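Flagellar hook protein FlgE (Caulobacter crescentus CB15, PDB 5AY6) probably builds, as the hook protein of which this is a 32 kDa fragment, the flagellar universal joint that passes motor torque to the filament. Local coordinates at residues A[166-171]-A[184-189]; A[198-203]-A[214-219]; A[9-14]-A[288-293]; A[148-153]-A[161-166]. All coordinates share one frame; numbering follows the deposited sequence.

Contact 1 of 4, residues A[166-171]-A[184-189]; sequences DFEVQI and TLSMLK
The antiparallel β hairpin of strands 167-174 and 180-189, at one margin of a five-stranded sheet in the FlaE-type D2 region, begins with a classic β bulge: D166 and F167 both face M187, and M187 O accepts from both backbone nitrogens, D166 N at 2.9 Å and F167 N at 3.2 Å. Beyond the bulge the ladder runs regularly, with E168 opposite S186 and V169 opposite L185, where L185 N meets V169 O at 2.9 Å almost in line (175°).

Two carboxylates finish the contact. D166, its CG beside the backbone N (chi1 -73°), sends OD2 across to K189 N at 2.8 Å through its anti lone pair, and a water bridges the same oxygen to K189 O. On the face of E168 and S186, the extended E168 chain places OE2 2.7 Å from S186 OG, which donates to it from 29° out of the carboxylate plane. R201, on the next strand, takes up both partners with a salt bridge to E168 and a bond to S186. The other face is apolar, with V169 CB 4.3 Å from L185 CB. OD2 of D166 thus has two donors, K189 N and the water, and the E168 carboxylate is probably balanced by R201.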
loop_
_atom_site.group_PDB
_atom_site.type_symbol
_atom_site.label_atom_id
_atom_site.label_comp_id
_atom_site.label_asym_id
_atom_site.label_seq_id
_atom_site.Cartn_x
_atom_site.Cartn_y
_atom_site.Cartn_z
ATOM N N ASP A 166 7.941 -7.604 1.077
ATOM C CA ASP A 166 7.812 -8.978 1.573
ATOM C C ASP A 166 8.237 -9.972 0.506
ATOM O O ASP A 166 8.715 -11.066 0.811
ATOM C CB ASP A 166 6.377 -9.281 2.000
ATOM C CG ASP A 166 6.000 -8.606 3.291
ATOM O OD1 ASP A 166 6.895 -8.413 4.143
ATOM O OD2 ASP A 166 4.810 -8.266 3.452
ATOM N N PHE A 167 8.036 -9.600 -0.752
ATOM C CA PHE A 167 8.427 -10.466 -1.851
ATOM C C PHE A 167 8.570 -9.680 -3.139
ATOM O O PHE A 167 7.896 -8.672 -3.344
ATOM C CB PHE A 167 7.417 -11.599 -2.035
ATOM C CG PHE A 167 7.944 -12.748 -2.854
ATOM C CD1 PHE A 167 9.060 -13.460 -2.432
ATOM C CD2 PHE A 167 7.329 -13.113 -4.038
ATOM C CE1 PHE A 167 9.549 -14.518 -3.181
ATOM C CE2 PHE A 167 7.814 -14.174 -4.791
ATOM C CZ PHE A 167 8.925 -14.873 -4.363
ATOM N N GLU A 168 9.459 -10.152 -4.004
ATOM C CA GLU A 168 9.694 -9.507 -5.283
ATOM C C GLU A 168 9.789 -10.523 -6.414
ATOM O O GLU A 168 10.289 -11.639 -6.236
ATOM C CB GLU A 168 10.973 -8.667 -5.242
ATOM C CG GLU A 168 10.928 -7.494 -4.289
ATOM C CD GLU A 168 12.107 -6.554 -4.482
ATOM O OE1 GLU A 168 13.254 -7.041 -4.584
ATOM O OE2 GLU A 168 11.881 -5.328 -4.544
ATOM N N VAL A 169 9.298 -10.122 -7.580
ATOM C CA VAL A 169 9.488 -10.883 -8.805
ATOM C C VAL A 169 10.256 -10.026 -9.803
ATOM O O VAL A 169 9.775 -8.974 -10.205
ATOM C CB VAL A 169 8.150 -11.312 -9.424
ATOM C CG1 VAL A 169 8.388 -12.074 -10.722
ATOM C CG2 VAL A 169 7.365 -12.157 -8.437
ATOM N N GLN A 170 11.455 -10.450 -10.181
ATOM C CA GLN A 170 12.227 -9.692 -11.152
ATOM C C GLN A 170 11.830 -10.064 -12.573
ATOM O O GLN A 170 11.689 -11.241 -12.907
ATOM C CB GLN A 170 13.733 -9.899 -10.954
ATOM C CG GLN A 170 14.279 -9.292 -9.671
ATOM C CD GLN A 170 15.772 -9.025 -9.737
ATOM O OE1 GLN A 170 16.485 -9.607 -10.555
ATOM N NE2 GLN A 170 16.247 -8.124 -8.885
ATOM N N ILE A 171 11.642 -9.044 -13.401
ATOM C CA ILE A 171 11.212 -9.236 -14.777
ATOM C C ILE A 171 12.200 -8.583 -15.738
ATOM O O ILE A 171 12.145 -7.374 -15.973
ATOM C CB ILE A 171 9.815 -8.649 -15.010
ATOM C CG1 ILE A 171 8.827 -9.183 -13.975
ATOM C CG2 ILE A 171 9.336 -8.979 -16.410
ATOM C CD1 ILE A 171 7.471 -8.508 -14.019
ATOM N N THR A 184 10.837 -4.730 -11.774
ATOM C CA THR A 184 10.564 -5.550 -10.609
ATOM C C THR A 184 9.136 -5.353 -10.131
ATOM O O THR A 184 8.621 -4.238 -10.113
ATOM C CB THR A 184 11.546 -5.234 -9.456
ATOM O OG1 THR A 184 12.889 -5.373 -9.928
ATOM C CG2 THR A 184 11.339 -6.184 -8.286
ATOM N N LEU A 185 8.491 -6.455 -9.772
ATOM C CA LEU A 185 7.203 -6.403 -9.104
ATOM C C LEU A 185 7.439 -6.586 -7.608
ATOM O O LEU A 185 7.811 -7.673 -7.164
ATOM C CB LEU A 185 6.263 -7.481 -9.646
ATOM C CG LEU A 185 4.918 -7.657 -8.933
ATOM C CD1 LEU A 185 4.106 -6.373 -8.962
ATOM C CD2 LEU A 185 4.130 -8.811 -9.562
ATOM N N SER A 186 7.240 -5.515 -6.845
ATOM C CA SER A 186 7.508 -5.518 -5.411
ATOM C C SER A 186 6.199 -5.513 -4.642
ATOM O O SER A 186 5.293 -4.738 -4.953
ATOM C CB SER A 186 8.362 -4.307 -5.018
ATOM O OG SER A 186 9.612 -4.344 -5.680
ATOM N N MET A 187 6.094 -6.378 -3.643
ATOM C CA MET A 187 4.826 -6.553 -2.958
ATOM C C MET A 187 4.952 -6.659 -1.443
ATOM O O MET A 187 5.942 -7.169 -0.909
ATOM C CB MET A 187 4.107 -7.788 -3.505
ATOM C CG MET A 187 3.442 -7.555 -4.858
ATOM S SD MET A 187 2.993 -9.090 -5.665
ATOM C CE MET A 187 4.607 -9.841 -5.864
ATOM N N LEU A 188 3.927 -6.155 -0.768
ATOM C CA LEU A 188 3.806 -6.218 0.681
ATOM C C LEU A 188 2.458 -6.814 1.019
ATOM O O LEU A 188 1.458 -6.480 0.380
ATOM C CB LEU A 188 3.918 -4.827 1.308
ATOM C CG LEU A 188 5.284 -4.157 1.424
ATOM C CD1 LEU A 188 5.103 -2.651 1.567
ATOM C CD2 LEU A 188 6.046 -4.725 2.614
ATOM N N LYS A 189 2.416 -7.687 2.019
ATOM C CA LYS A 189 1.138 -8.149 2.538
ATOM C C LYS A 189 0.370 -6.958 3.098
ATOM O O LYS A 189 0.895 -6.205 3.917
ATOM C CB LYS A 189 1.330 -9.214 3.622
ATOM C CG LYS A 189 0.023 -9.810 4.127
ATOM C CD LYS A 189 -0.634 -10.662 3.049
ATOM C CE LYS A 189 -2.047 -11.058 3.433
ATOM N NZ LYS A 189 -2.978 -9.901 3.362
HETATM O O HOH W 1 3.356 -6.364 5.175
#

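Contact 2 of 4, residues A[198-203]-A[214-219]; sequences AELRAK and QISTGI
A second β hairpin of the same D2 sheet, strands 195-202 and 214-222, accommodates a classic β bulge in which one carbonyl serves two donors. I215 and S216 both face L200, and L200 O accepts from both: I215 N at 2.8 Å and S216 N at 3.2 Å, the two donors arriving from the same face of the carbonyl plane. L200 N in turn gives its hydrogen to S216 O. Further along, A198 and G218 form a hydrogen-bonded pair in which A198 N reaches G218 O at 2.8 Å and A198 O receives G218 N.

The side-chain polar groups look mostly beyond the hairpin. With CG anti to the backbone N (chi1 -163°) and the chain extended, the Q214 amide reaches E199, NE2 donating to OE1 at 3.0 Å; the acceptor lies near the amide plane of Q214, yet the nitrogen sits above the carboxylate, 72° out of its plane, with the two flat groups turned 84° apart. The same NE2 also binds P147 O. E199 has richer company elsewhere: OE2 takes Y145 OH and M152 N, and OE1 takes S153 OG, so this buried carboxylate is gripped at both oxygens by neutral donors. R201 turns its guanidinium away from Q214 to E168 and S186, while S216 OG bonds to L234 O and rests beside the L200 side chain.

Away from the bulge, T217 CG2 lies alongside E199 CG, the two side chains pointing the same way. At the bulge I215, whose CB is 4.2 Å from L200 CB, stretches along the opposing backbone until its CD1 stands 3.5 Å from A202 N.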
loop_
_atom_site.group_PDB
_atom_site.type_symbol
_atom_site.label_atom_id
_atom_site.label_comp_id
_atom_site.label_asym_id
_atom_site.label_seq_id
_atom_site.Cartn_x
_atom_site.Cartn_y
_atom_site.Cartn_z
ATOM N N ALA A 198 1.175 -3.497 -4.041
ATOM C CA ALA A 198 2.135 -3.808 -5.094
ATOM C C ALA A 198 2.683 -2.571 -5.788
ATOM O O ALA A 198 2.003 -1.552 -5.899
ATOM C CB ALA A 198 1.496 -4.732 -6.118
ATOM N N GLU A 199 3.929 -2.668 -6.239
ATOM C CA GLU A 199 4.519 -1.651 -7.098
ATOM C C GLU A 199 5.239 -2.313 -8.259
ATOM O O GLU A 199 5.871 -3.359 -8.099
ATOM C CB GLU A 199 5.499 -0.759 -6.322
ATOM C CG GLU A 199 4.877 -0.034 -5.143
ATOM C CD GLU A 199 5.897 0.679 -4.270
ATOM O OE1 GLU A 199 6.910 1.192 -4.798
ATOM O OE2 GLU A 199 5.676 0.725 -3.045
ATOM N N LEU A 200 5.121 -1.707 -9.431
ATOM C CA LEU A 200 5.987 -2.040 -10.545
ATOM C C LEU A 200 7.053 -0.956 -10.616
ATOM O O LEU A 200 6.750 0.219 -10.437
ATOM C CB LEU A 200 5.199 -2.137 -11.850
ATOM C CG LEU A 200 4.403 -3.434 -12.027
ATOM C CD1 LEU A 200 3.437 -3.302 -13.193
ATOM C CD2 LEU A 200 5.346 -4.605 -12.237
ATOM N N ARG A 201 8.300 -1.346 -10.851
ATOM C CA ARG A 201 9.389 -0.383 -10.832
ATOM C C ARG A 201 10.538 -0.808 -11.731
ATOM O O ARG A 201 10.865 -1.990 -11.827
ATOM C CB ARG A 201 9.900 -0.181 -9.397
ATOM C CG ARG A 201 10.440 -1.456 -8.746
ATOM C CD ARG A 201 10.779 -1.257 -7.267
ATOM N NE ARG A 201 11.442 -2.432 -6.702
ATOM C CZ ARG A 201 12.739 -2.690 -6.842
ATOM N NH1 ARG A 201 13.505 -1.858 -7.534
ATOM N NH2 ARG A 201 13.274 -3.779 -6.299
ATOM N N ALA A 202 11.139 0.172 -12.394
ATOM C CA ALA A 202 12.384 -0.027 -13.116
ATOM C C ALA A 202 13.531 0.217 -12.150
ATOM O O ALA A 202 13.309 0.655 -11.024
ATOM C CB ALA A 202 12.476 0.911 -14.311
ATOM N N LYS A 203 14.750 -0.071 -12.586
ATOM C CA LYS A 203 15.927 0.231 -11.781
ATOM C C LYS A 203 15.998 1.737 -11.540
ATOM O O LYS A 203 15.769 2.523 -12.464
ATOM C CB LYS A 203 17.195 -0.276 -12.476
ATOM C CG LYS A 203 18.496 0.081 -11.764
ATOM C CD LYS A 203 19.673 -0.720 -12.309
ATOM C CE LYS A 203 20.965 -0.363 -11.582
ATOM N NZ LYS A 203 22.055 -1.339 -11.859
ATOM N N GLN A 214 9.960 4.093 -9.885
ATOM C CA GLN A 214 8.589 3.598 -9.798
ATOM C C GLN A 214 7.806 3.806 -11.103
ATOM O O GLN A 214 7.830 4.886 -11.705
ATOM C CB GLN A 214 7.846 4.263 -8.642
ATOM C CG GLN A 214 6.577 3.532 -8.234
ATOM C CD GLN A 214 5.825 4.248 -7.136
ATOM O OE1 GLN A 214 5.118 5.226 -7.389
ATOM N NE2 GLN A 214 5.966 3.765 -5.906
ATOM N N ILE A 215 7.111 2.752 -11.519
ATOM C CA ILE A 215 6.323 2.746 -12.750
ATOM C C ILE A 215 4.840 2.892 -12.432
ATOM O O ILE A 215 4.136 3.706 -13.038
ATOM C CB ILE A 215 6.570 1.447 -13.546
ATOM C CG1 ILE A 215 8.014 1.404 -14.051
ATOM C CG2 ILE A 215 5.585 1.314 -14.712
ATOM C CD1 ILE A 215 8.419 0.063 -14.633
ATOM N N SER A 216 4.371 2.107 -11.468
ATOM C CA SER A 216 2.969 2.150 -11.068
ATOM C C SER A 216 2.769 1.471 -9.724
ATOM O O SER A 216 3.640 0.751 -9.243
ATOM C CB SER A 216 2.087 1.479 -12.117
ATOM O OG SER A 216 2.355 0.088 -12.152
ATOM N N THR A 217 1.613 1.708 -9.115
ATOM C CA THR A 217 1.292 1.086 -7.836
ATOM C C THR A 217 -0.139 0.583 -7.867
ATOM O O THR A 217 -0.945 1.034 -8.682
ATOM C CB THR A 217 1.458 2.064 -6.658
ATOM O OG1 THR A 217 0.427 3.056 -6.707
ATOM C CG2 THR A 217 2.815 2.747 -6.707
ATOM N N GLY A 218 -0.461 -0.350 -6.979
ATOM C CA GLY A 218 -1.802 -0.888 -6.942
ATOM C C GLY A 218 -2.013 -1.883 -5.822
ATOM O O GLY A 218 -1.058 -2.443 -5.283
ATOM N N ILE A 219 -3.275 -2.088 -5.472
ATOM C CA ILE A 219 -3.658 -3.101 -4.505
ATOM C C ILE A 219 -4.118 -4.347 -5.247
ATOM O O ILE A 219 -5.002 -4.283 -6.101
ATOM C CB ILE A 219 -4.767 -2.598 -3.571
ATOM C CG1 ILE A 219 -4.307 -1.328 -2.851
ATOM C CG2 ILE A 219 -5.145 -3.677 -2.575
ATOM C CD1 ILE A 219 -5.346 -0.720 -1.931
#

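Contact 3 of 4, residues A[9-14]-A[288-293]; sequences VNANLR and GGLTQY
Parallel pairing between strand 6-12 and the end of strand 277-291 joins the two ends of the fragment within a mixed β sheet, across 273 intervening residues. Along the first strand, N10 is the opening polar contact: its OD1 accepts G289 N at 3.0 Å, in the carbonyl plane and on a lone pair, while ND2 turns to S301 and N303. G288 CA lies close to the same oxygen, where a side chain would clash.

A11 pairs with L290. Its nitrogen bonds to G289 O, and its carbonyl accepts T291 N at 2.9 Å, almost straight on.

N12 carries the side-chain chemistry. With CG anti to the backbone N (chi1 -178°), the amide swings over the end of the partner strand; OD1 accepts Y293 N at 2.7 Å and T291 OG1 at 2.8 Å, both in its carbonyl plane, and ND2 gives a hydrogen to Y293 O at 3.2 Å. One amide thus grips the backbone of Y293 at both N and O. A leucine here would probably leave Y293 N and the T291 hydroxyl without their shared acceptor and the segment around Y293 less firmly held.

L13 N donates to T291 O, completing the bridge of N12 with T291. The L13 side chain slants across that of L290, both touching F222 from the neighbouring sheet, and its CG comes to 4.0 Å from L290 CD1.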
loop_
_atom_site.group_PDB
_atom_site.type_symbol
_atom_site.label_atom_id
_atom_site.label_comp_id
_atom_site.label_asym_id
_atom_site.label_seq_id
_atom_site.Cartn_x
_atom_site.Cartn_y
_atom_site.Cartn_z
ATOM N N VAL A 9 4.029 -14.107 -15.432
ATOM C CA VAL A 9 4.571 -14.329 -14.104
ATOM C C VAL A 9 3.981 -15.588 -13.506
ATOM O O VAL A 9 2.765 -15.716 -13.380
ATOM C CB VAL A 9 4.302 -13.150 -13.158
ATOM C CG1 VAL A 9 4.677 -13.529 -11.736
ATOM C CG2 VAL A 9 5.079 -11.916 -13.606
ATOM N N ASN A 10 4.853 -16.519 -13.146
ATOM C CA ASN A 10 4.437 -17.734 -12.462
ATOM C C ASN A 10 5.062 -17.782 -11.079
ATOM O O ASN A 10 6.240 -18.106 -10.933
ATOM C CB ASN A 10 4.825 -18.965 -13.274
ATOM C CG ASN A 10 4.381 -18.869 -14.718
ATOM O OD1 ASN A 10 3.234 -18.526 -15.007
ATOM N ND2 ASN A 10 5.298 -19.154 -15.637
ATOM N N ALA A 11 4.275 -17.446 -10.067
ATOM C CA ALA A 11 4.799 -17.348 -8.713
ATOM C C ALA A 11 3.702 -17.475 -7.669
ATOM O O ALA A 11 2.531 -17.205 -7.939
ATOM C CB ALA A 11 5.537 -16.031 -8.534
ATOM N N ASN A 12 4.089 -17.880 -6.465
ATOM C CA ASN A 12 3.141 -17.930 -5.364
ATOM C C ASN A 12 3.533 -16.971 -4.253
ATOM O O ASN A 12 4.712 -16.837 -3.924
ATOM C CB ASN A 12 3.027 -19.346 -4.799
ATOM C CG ASN A 12 2.003 -19.437 -3.685
ATOM O OD1 ASN A 12 0.802 -19.314 -3.924
ATOM N ND2 ASN A 12 2.473 -19.642 -2.459
ATOM N N LEU A 13 2.536 -16.303 -3.688
ATOM C CA LEU A 13 2.730 -15.481 -2.501
ATOM C C LEU A 13 2.121 -16.210 -1.314
ATOM O O LEU A 13 0.945 -16.562 -1.351
ATOM C CB LEU A 13 2.078 -14.111 -2.678
ATOM C CG LEU A 13 2.469 -13.306 -3.917
ATOM C CD1 LEU A 13 1.514 -12.140 -4.111
ATOM C CD2 LEU A 13 3.895 -12.806 -3.790
ATOM N N ARG A 14 2.904 -16.444 -0.264
ATOM C CA ARG A 14 2.385 -17.190 0.878
ATOM C C ARG A 14 1.221 -16.459 1.527
ATOM O O ARG A 14 1.373 -15.338 1.995
ATOM C CB ARG A 14 3.469 -17.449 1.924
ATOM C CG ARG A 14 2.937 -18.291 3.072
ATOM C CD ARG A 14 4.020 -18.828 3.984
ATOM N NE ARG A 14 3.433 -19.651 5.040
ATOM C CZ ARG A 14 4.091 -20.096 6.106
ATOM N NH1 ARG A 14 5.377 -19.809 6.267
ATOM N NH2 ARG A 14 3.459 -20.832 7.014
ATOM N N GLY A 288 0.270 -21.277 -15.203
ATOM C CA GLY A 288 0.990 -20.571 -14.157
ATOM C C GLY A 288 0.170 -19.496 -13.472
ATOM O O GLY A 288 -0.900 -19.770 -12.932
ATOM N N GLY A 289 0.679 -18.269 -13.486
ATOM C CA GLY A 289 -0.034 -17.151 -12.900
ATOM C C GLY A 289 0.476 -16.786 -11.519
ATOM O O GLY A 289 1.317 -17.478 -10.949
ATOM N N LEU A 290 -0.034 -15.681 -10.990
ATOM C CA LEU A 290 0.294 -15.247 -9.641
ATOM C C LEU A 290 -0.739 -15.797 -8.668
ATOM O O LEU A 290 -1.921 -15.461 -8.765
ATOM C CB LEU A 290 0.345 -13.720 -9.571
ATOM C CG LEU A 290 0.752 -13.115 -8.231
ATOM C CD1 LEU A 290 2.198 -13.461 -7.897
ATOM C CD2 LEU A 290 0.536 -11.609 -8.244
ATOM N N THR A 291 -0.297 -16.653 -7.746
ATOM C CA THR A 291 -1.207 -17.319 -6.815
ATOM C C THR A 291 -0.899 -16.980 -5.367
ATOM O O THR A 291 0.163 -16.431 -5.051
ATOM C CB THR A 291 -1.158 -18.848 -6.973
ATOM O OG1 THR A 291 0.150 -19.315 -6.620
ATOM C CG2 THR A 291 -1.469 -19.254 -8.406
ATOM N N GLN A 292 -1.839 -17.316 -4.493
ATOM C CA GLN A 292 -1.737 -16.947 -3.097
ATOM C C GLN A 292 -2.144 -18.131 -2.201
ATOM O O GLN A 292 -3.068 -18.041 -1.389
ATOM C CB GLN A 292 -2.596 -15.703 -2.830
ATOM C CG GLN A 292 -2.337 -15.021 -1.475
ATOM C CD GLN A 292 -3.581 -15.022 -0.591
ATOM O OE1 GLN A 292 -4.576 -15.699 -0.884
ATOM N NE2 GLN A 292 -3.524 -14.280 0.501
ATOM N N TYR A 293 -1.457 -19.257 -2.373
ATOM C CA TYR A 293 -1.696 -20.450 -1.546
ATOM C C TYR A 293 -0.860 -20.391 -0.279
ATOM O O TYR A 293 0.118 -19.650 -0.223
ATOM C CB TYR A 293 -1.346 -21.723 -2.314
ATOM C CG TYR A 293 -1.959 -21.802 -3.684
ATOM C CD1 TYR A 293 -3.311 -21.560 -3.873
ATOM C CD2 TYR A 293 -1.184 -22.114 -4.789
ATOM C CE1 TYR A 293 -3.875 -21.636 -5.126
ATOM C CE2 TYR A 293 -1.739 -22.196 -6.047
ATOM C CZ TYR A 293 -3.084 -21.953 -6.210
ATOM O OH TYR A 293 -3.639 -22.026 -7.464
#

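Contact 4 of 4, residues A[148-153]-A[161-166]; sequences STWSMS and KGVKPD
W150 lays its indole flat against the backbone of G162, so that one ring face is paved by main chain. G162 CA stands 3.6 Å from the centroid of the five-membered ring and only 9° off its normal, a CH-pi contact, while G162 N lies over the middle of the whole ring system. The indole reaches this place with its CG anti to the backbone N (chi1 -157°). Its far rim meets K161, whose chain runs at about a right angle to it, CD coming to 4.0 Å from W150 CH2. V163 also crosses it at a right angle, bringing CG2 to 3.9 Å from W150 CD1. G162 has positive phi, and a side chain on it would run into S151 O. Replacing W150 by an alanine would probably uncover the G162 backbone and take away the ring that K161 and V163 pack on.

M152 and P165 lie alongside one another, pointing opposite ways, with M152 SD 3.6 Å from P165 CB. Between the two packed pairs, V163 N donates to S151 O at 3.2 Å, approaching from above the carbonyl plane.

S151 is the N-cap of helix 152-157, its hydroxyl taking a weak bond from S153 N, and E199 receives M152 N. The arrangement is a short helix whose capped start is packed against the returning loop, which then runs directly into the first strand of the D2 sheet.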
loop_
_atom_site.group_PDB
_atom_site.type_symbol
_atom_site.label_atom_id
_atom_site.label_comp_id
_atom_site.label_asym_id
_atom_site.label_seq_id
_atom_site.Cartn_x
_atom_site.Cartn_y
_atom_site.Cartn_z
ATOM N N SER A 148 3.559 6.553 -2.448
ATOM C CA SER A 148 4.119 7.757 -3.045
ATOM C C SER A 148 5.336 8.311 -2.302
ATOM O O SER A 148 6.338 8.650 -2.928
ATOM C CB SER A 148 3.043 8.840 -3.131
ATOM O OG SER A 148 3.615 10.096 -3.442
ATOM N N THR A 149 5.258 8.402 -0.976
ATOM C CA THR A 149 6.290 9.106 -0.214
ATOM C C THR A 149 7.149 8.207 0.669
ATOM O O THR A 149 8.153 8.654 1.218
ATOM C CB THR A 149 5.672 10.199 0.681
ATOM O OG1 THR A 149 4.719 9.607 1.573
ATOM C CG2 THR A 149 4.978 11.258 -0.169
ATOM N N TRP A 150 6.761 6.947 0.811
ATOM C CA TRP A 150 7.505 6.021 1.660
ATOM C C TRP A 150 7.298 4.600 1.143
ATOM O O TRP A 150 6.654 3.775 1.785
ATOM C CB TRP A 150 7.048 6.162 3.113
ATOM C CG TRP A 150 8.039 5.696 4.135
ATOM C CD1 TRP A 150 7.890 4.654 5.012
ATOM C CD2 TRP A 150 9.324 6.265 4.408
ATOM N NE1 TRP A 150 9.006 4.540 5.806
ATOM C CE2 TRP A 150 9.903 5.519 5.456
ATOM C CE3 TRP A 150 10.046 7.334 3.866
ATOM C CZ2 TRP A 150 11.164 5.801 5.972
ATOM C CZ3 TRP A 150 11.301 7.616 4.379
ATOM C CH2 TRP A 150 11.847 6.852 5.419
ATOM N N SER A 151 7.841 4.327 -0.037
ATOM C CA SER A 151 7.441 3.145 -0.792
ATOM C C SER A 151 8.549 2.114 -0.933
ATOM O O SER A 151 9.651 2.294 -0.416
ATOM C CB SER A 151 6.957 3.558 -2.180
ATOM O OG SER A 151 8.027 4.089 -2.940
ATOM N N MET A 152 8.244 1.022 -1.626
ATOM C CA MET A 152 9.245 0.001 -1.892
ATOM C C MET A 152 10.231 0.494 -2.956
ATOM O O MET A 152 11.389 0.083 -2.977
ATOM C CB MET A 152 8.575 -1.307 -2.319
ATOM C CG MET A 152 7.658 -1.892 -1.251
ATOM S SD MET A 152 6.840 -3.420 -1.757
ATOM C CE MET A 152 5.249 -2.776 -2.277
ATOM N N SER A 153 9.782 1.392 -3.826
ATOM C CA SER A 153 10.684 1.992 -4.800
ATOM C C SER A 153 11.654 2.945 -4.100
ATOM O O SER A 153 12.818 3.057 -4.490
ATOM C CB SER A 153 9.903 2.719 -5.897
ATOM O OG SER A 153 9.137 1.796 -6.661
ATOM N N LYS A 161 15.464 4.207 3.451
ATOM C CA LYS A 161 14.196 4.888 3.218
ATOM C C LYS A 161 13.100 3.891 2.853
ATOM O O LYS A 161 13.386 2.755 2.487
ATOM C CB LYS A 161 14.335 5.929 2.101
ATOM C CG LYS A 161 15.480 6.919 2.283
ATOM C CD LYS A 161 15.239 7.830 3.470
ATOM C CE LYS A 161 16.192 9.015 3.460
ATOM N NZ LYS A 161 15.852 9.998 4.528
ATOM N N GLY A 162 11.849 4.323 2.962
ATOM C CA GLY A 162 10.723 3.527 2.515
ATOM C C GLY A 162 10.561 2.209 3.249
ATOM O O GLY A 162 10.854 2.105 4.441
ATOM N N VAL A 163 10.073 1.204 2.531
ATOM C CA VAL A 163 9.752 -0.089 3.129
ATOM C C VAL A 163 10.302 -1.238 2.296
ATOM O O VAL A 163 10.095 -1.289 1.085
ATOM C CB VAL A 163 8.223 -0.271 3.286
ATOM C CG1 VAL A 163 7.901 -1.622 3.924
ATOM C CG2 VAL A 163 7.625 0.861 4.108
ATOM N N LYS A 164 10.999 -2.162 2.954
ATOM C CA LYS A 164 11.493 -3.378 2.316
ATOM C C LYS A 164 10.337 -4.316 1.981
ATOM O O LYS A 164 9.531 -4.637 2.852
ATOM C CB LYS A 164 12.494 -4.081 3.236
ATOM C CG LYS A 164 13.028 -5.406 2.718
ATOM C CD LYS A 164 13.818 -6.129 3.809
ATOM C CE LYS A 164 14.570 -7.325 3.252
ATOM N NZ LYS A 164 15.701 -6.885 2.387
ATOM N N PRO A 165 10.255 -4.770 0.719
ATOM C CA PRO A 165 9.145 -5.632 0.285
ATOM C C PRO A 165 9.114 -6.975 1.018
ATOM O O PRO A 165 10.150 -7.411 1.528
ATOM C CB PRO A 165 9.425 -5.847 -1.212
ATOM C CG PRO A 165 10.383 -4.771 -1.595
ATOM C CD PRO A 165 11.209 -4.518 -0.371
ATOM N N ASP A 166 7.941 -7.604 1.077
ATOM C CA ASP A 166 7.812 -8.978 1.573
ATOM C C ASP A 166 8.237 -9.972 0.506
ATOM O O ASP A 166 8.715 -11.066 0.811
ATOM C CB ASP A 166 6.377 -9.281 2.000
ATOM C CG ASP A 166 6.000 -8.606 3.291
ATOM O OD1 ASP A 166 6.895 -8.413 4.143
ATOM O OD2 ASP A 166 4.810 -8.266 3.452
#

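How the contacts relate
Contacts 1 and 2 are successive hairpins of one antiparallel sheet, whose strands 180-189 and 195-202 are neighbours in it; each absorbs a classic bulge, and the E168-R201 salt bridge ties one to the other. Contact 4 is partly buried, like contact 2, and trades most backbone pairing for ring and sulfur packing; it shares D166 with contact 1 and is fastened to contact 2 through E199. Contact 3 belongs to a different, mixed sheet and pairs its strands in parallel, yet it is buried as contact 1 is: L13 packs on F167 and M187, joining the two sheets through apolar side chains. Contacts 3 and 4 do not touch, their centres about 22 Å apart.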